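Local coordinates for protein enolase from the environmental genome shotgun sequencing of the Sargasso Sea (PDB 2QGY) that is of unproven function but, as a magnesium-binding member of the mandelate racemase/muconate lactonizing branch of the enolase superfamily, probably abstracts a proton alpha to a carboxylate, at residues D175-S178 with I179-F183; E189-G192 with D193-L197. All blocks are in the same frame, centred on the assembly; numbering follows the deposited sequence.

Contact 1 (D175-S178 with I179-F183)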
loop_
_atom_site.group_PDB
_atom_site.type_symbol
_atom_site.label_atom_id
_atom_site.label_comp_id
_atom_site.label_asym_id
_atom_site.label_seq_id
_atom_site.Cartn_x
_atom_site.Cartn_y
_atom_site.Cartn_z
ATOM N N ASP A 175 -29.424 -6.912 -4.464
ATOM C CA ASP A 175 -29.568 -7.295 -5.876
ATOM C C ASP A 175 -30.032 -6.185 -6.805
ATOM O O ASP A 175 -29.578 -6.107 -7.948
ATOM C CB ASP A 175 -30.486 -8.515 -6.030
ATOM C CG ASP A 175 -29.737 -9.820 -5.891
ATOM O OD1 ASP A 175 -28.533 -9.773 -5.522
ATOM O OD2 ASP A 175 -30.352 -10.888 -6.146
ATOM N N SER A 176 -30.935 -5.340 -6.318
ATOM C CA SER A 176 -31.488 -4.261 -7.110
ATOM C C SER A 176 -31.824 -3.073 -6.215
ATOM O O SER A 176 -31.862 -3.206 -4.989
ATOM C CB SER A 176 -32.742 -4.750 -7.838
ATOM O OG SER A 176 -33.797 -5.014 -6.930
ATOM N N LEU A 177 -32.081 -1.921 -6.835
ATOM C CA LEU A 177 -32.421 -0.701 -6.106
ATOM C C LEU A 177 -33.588 -0.932 -5.159
ATOM O O LEU A 177 -33.509 -0.598 -3.980
ATOM C CB LEU A 177 -32.726 0.472 -7.064
ATOM C CG LEU A 177 -33.367 1.729 -6.442
ATOM C CD1 LEU A 177 -32.482 2.336 -5.359
ATOM C CD2 LEU A 177 -33.698 2.785 -7.505
ATOM N N SER A 178 -34.671 -1.523 -5.660
ATOM C CA SER A 178 -35.872 -1.616 -4.834
ATOM C C SER A 178 -35.741 -2.646 -3.703
ATOM O O SER A 178 -36.347 -2.492 -2.649
ATOM C CB SER A 178 -37.139 -1.789 -5.693
ATOM O OG SER A 178 -37.621 -3.115 -5.715
ATOM N N ILE A 179 -34.929 -3.680 -3.914
ATOM C CA ILE A 179 -34.624 -4.644 -2.858
ATOM C C ILE A 179 -33.740 -3.953 -1.774
ATOM O O ILE A 179 -33.966 -4.116 -0.572
ATOM C CB ILE A 179 -33.970 -5.932 -3.454
ATOM C CG1 ILE A 179 -35.031 -6.752 -4.234
ATOM C CG2 ILE A 179 -33.339 -6.768 -2.361
ATOM C CD1 ILE A 179 -34.462 -7.886 -5.108
ATOM N N SER A 180 -32.785 -3.146 -2.221
ATOM C CA SER A 180 -31.910 -2.349 -1.332
ATOM C C SER A 180 -32.710 -1.390 -0.456
ATOM O O SER A 180 -32.508 -1.313 0.759
ATOM C CB SER A 180 -30.897 -1.564 -2.170
ATOM O OG SER A 180 -30.091 -2.431 -2.957
ATOM N N ILE A 181 -33.649 -0.673 -1.074
ATOM C CA ILE A 181 -34.496 0.286 -0.358
ATOM C C ILE A 181 -35.454 -0.397 0.633
ATOM O O ILE A 181 -35.590 0.058 1.778
ATOM C CB ILE A 181 -35.247 1.237 -1.358
ATOM C CG1 ILE A 181 -34.252 2.108 -2.125
ATOM C CG2 ILE A 181 -36.277 2.102 -0.638
ATOM C CD1 ILE A 181 -33.501 3.168 -1.255
ATOM N N GLN A 182 -36.102 -1.484 0.191
ATOM C CA GLN A 182 -36.940 -2.321 1.057
ATOM C C GLN A 182 -36.210 -2.730 2.316
ATOM O O GLN A 182 -36.758 -2.673 3.423
ATOM C CB GLN A 182 -37.413 -3.589 0.328
ATOM C CG GLN A 182 -38.823 -3.486 -0.214
ATOM C CD GLN A 182 -39.754 -2.725 0.723
ATOM O OE1 GLN A 182 -40.060 -3.187 1.831
ATOM N NE2 GLN A 182 -40.192 -1.538 0.287
ATOM N N PHE A 183 -34.960 -3.135 2.131
ATOM C CA PHE A 183 -34.099 -3.480 3.240
ATOM C C PHE A 183 -33.910 -2.308 4.206
ATOM O O PHE A 183 -34.068 -2.486 5.410
ATOM C CB PHE A 183 -32.761 -4.012 2.727
ATOM C CG PHE A 183 -31.827 -4.432 3.817
ATOM C CD1 PHE A 183 -32.276 -5.222 4.879
ATOM C CD2 PHE A 183 -30.498 -4.020 3.806
ATOM C CE1 PHE A 183 -31.416 -5.608 5.905
ATOM C CE2 PHE A 183 -29.629 -4.400 4.821
ATOM C CZ PHE A 183 -30.081 -5.187 5.881
#
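Ile179 folds back over the residue that caps its helix: CG1 lies 3.4 Å from Ser176 OG, and the CD1 methyl of Ile179 reaches on past the hydroxyl to within 4.1 Å of Asp175 CB. CG1 stands anti to the carbonyl carbon (chi1 -72°) and the chain then runs extended, which lays CD1 alongside the Ser176 hydroxyl. Ser178 contributes mainly backbone, its O accepting from Gln182 N at 3.0 Å with the donor above the carbonyl plane. Leu177 O takes a bond of 2.9 Å from Ile181 N, and the two side chains run side by side along another flank, Leu177 CD1 3.7 Å from Ile181 CG1; Phe213 of helix 207-217 packs against Ile181. Ser176 OG also accepts a weak bond from Ile179 N at 3.5 Å, so Ser176 serves as N-cap of helix 177-191, the helix of a beta-alpha-beta unit in the barrel domain, between strands 168-170 and 197-200. Ser180 N approaches Ser176 O nearly along the C=O axis at 2.9 Å, while Ser180 OG donates to it from above the carbonyl plane at 2.8 Å; Leu174 N also bonds to the Ser180 hydroxyl, tying the loop before the helix to its first turn.

Contact 2 (E189-G192 with D193-L197)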
loop_
_atom_site.group_PDB
_atom_site.type_symbol
_atom_site.label_atom_id
_atom_site.label_comp_id
_atom_site.label_asym_id
_atom_site.label_seq_id
_atom_site.Cartn_x
_atom_site.Cartn_y
_atom_site.Cartn_z
ATOM N N GLU A 189 -37.894 0.423 10.455
ATOM C CA GLU A 189 -39.089 0.006 11.192
ATOM C C GLU A 189 -38.761 -0.738 12.479
ATOM O O GLU A 189 -39.466 -0.613 13.478
ATOM C CB GLU A 189 -39.976 -0.869 10.316
ATOM C CG GLU A 189 -41.398 -0.914 10.813
ATOM C CD GLU A 189 -41.961 -2.313 10.866
ATOM O OE1 GLU A 189 -41.783 -3.066 9.878
ATOM O OE2 GLU A 189 -42.587 -2.648 11.902
ATOM N N ILE A 190 -37.693 -1.525 12.438
ATOM C CA ILE A 190 -37.219 -2.265 13.592
ATOM C C ILE A 190 -36.604 -1.345 14.640
ATOM O O ILE A 190 -36.859 -1.503 15.837
ATOM C CB ILE A 190 -36.164 -3.328 13.162
ATOM C CG1 ILE A 190 -36.794 -4.345 12.200
ATOM C CG2 ILE A 190 -35.536 -3.999 14.378
ATOM C CD1 ILE A 190 -35.817 -5.353 11.630
ATOM N N VAL A 191 -35.806 -0.376 14.181
ATOM C CA VAL A 191 -34.970 0.424 15.074
ATOM C C VAL A 191 -35.625 1.756 15.454
ATOM O O VAL A 191 -35.248 2.378 16.445
ATOM C CB VAL A 191 -33.510 0.637 14.492
ATOM C CG1 VAL A 191 -32.874 -0.710 14.123
ATOM C CG2 VAL A 191 -33.500 1.580 13.289
ATOM N N GLY A 192 -36.615 2.179 14.674
ATOM C CA GLY A 192 -37.311 3.418 14.965
ATOM C C GLY A 192 -36.615 4.591 14.315
ATOM O O GLY A 192 -35.559 4.430 13.702
ATOM N N ASP A 193 -37.190 5.780 14.460
ATOM C CA ASP A 193 -36.686 6.948 13.739
ATOM C C ASP A 193 -35.520 7.665 14.418
ATOM O O ASP A 193 -34.858 8.490 13.787
ATOM C CB ASP A 193 -37.819 7.952 13.452
ATOM C CG ASP A 193 -38.816 7.432 12.452
ATOM O OD1 ASP A 193 -38.407 6.904 11.399
ATOM O OD2 ASP A 193 -40.028 7.561 12.717
ATOM N N GLU A 194 -35.270 7.360 15.689
ATOM C CA GLU A 194 -34.275 8.109 16.446
ATOM C C GLU A 194 -32.863 7.541 16.333
ATOM O O GLU A 194 -31.888 8.293 16.442
ATOM C CB GLU A 194 -34.698 8.253 17.907
ATOM C CG GLU A 194 -35.794 9.305 18.105
ATOM C CD GLU A 194 -37.023 8.789 18.854
ATOM O OE1 GLU A 194 -37.007 7.644 19.386
ATOM O OE2 GLU A 194 -38.023 9.551 18.902
ATOM N N LEU A 195 -32.755 6.237 16.085
ATOM C CA LEU A 195 -31.448 5.568 16.144
ATOM C C LEU A 195 -30.572 5.907 14.944
ATOM O O LEU A 195 -31.008 5.816 13.796
ATOM C CB LEU A 195 -31.581 4.043 16.264
ATOM C CG LEU A 195 -30.277 3.263 16.559
ATOM C CD1 LEU A 195 -29.728 3.528 17.989
ATOM C CD2 LEU A 195 -30.435 1.768 16.302
ATOM N N PRO A 196 -29.330 6.319 15.215
ATOM C CA PRO A 196 -28.403 6.460 14.089
ATOM C C PRO A 196 -28.342 5.189 13.258
ATOM O O PRO A 196 -28.076 4.109 13.796
ATOM C CB PRO A 196 -27.077 6.765 14.777
ATOM C CG PRO A 196 -27.501 7.517 16.032
ATOM C CD PRO A 196 -28.724 6.764 16.488
ATOM N N LEU A 197 -28.663 5.313 11.971
ATOM C CA LEU A 197 -28.560 4.205 11.052
ATOM C C LEU A 197 -27.512 4.585 10.009
ATOM O O LEU A 197 -27.738 5.449 9.161
ATOM C CB LEU A 197 -29.905 3.884 10.385
ATOM C CG LEU A 197 -29.931 2.799 9.314
ATOM C CD1 LEU A 197 -29.529 1.418 9.889
ATOM C CD2 LEU A 197 -31.332 2.739 8.674
HETATM O O HOH W 1 -35.078 4.733 17.603
#
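Val191 O, at the end of helix 177-191, accepts a hydrogen bond of 2.6 Å from a water that reaches across to the following loop. There the water takes a weak bond from Leu195 N at 3.2 Å, spanning the mouth of the turn where no direct hydrogen bond joins 189-192 to 193-197. Beside this bridge the two apolar side chains meet at about a right angle. Leu195 CD2 sits 3.7 Å from Val191 CB and 4.1 Å from Val191 CG1, so one methyl of the leucine does the touching. The leucine has CG anti to its backbone N (chi1 -171°), and its branched end is thereby carried back to the valine. Ile168 of strand 168-170 touches both side chains, while Ile157 and Tyr161 of helix 150-162 pack on Val191. The loop is the return from helix to strand in a beta-alpha-beta unit of the enolase-superfamily barrel, leading into strand 197-200, which ends at the magnesium ligand Asp200. Gly192 makes the break, leaving helical geometry with a positive phi of 88°, at backbone angles that call for glycine. Arg188, one turn back in the helix, donates through NH1 to both Gly192 O and Leu195 O, clasping the loop at two carbonyls.

Both contacts are local and lie at the surface, at the two ends of helix 177-191, with centres about 18 Å apart and nearest atoms about 7 Å apart. Contact 1 begins the helix and contact 2 leads out of it toward strand 197-200. Their polar chemistry differs accordingly: serine hydroxyls and direct main-chain bonds close the first turn, whereas a water and an arginine from within the helix link the exit loop. Each also has a buried residue facing neighbouring elements. Ser180 in contact 1 touches helix 207-217, while Val191 in contact 2 packs against helix 150-162 and strand 168-170.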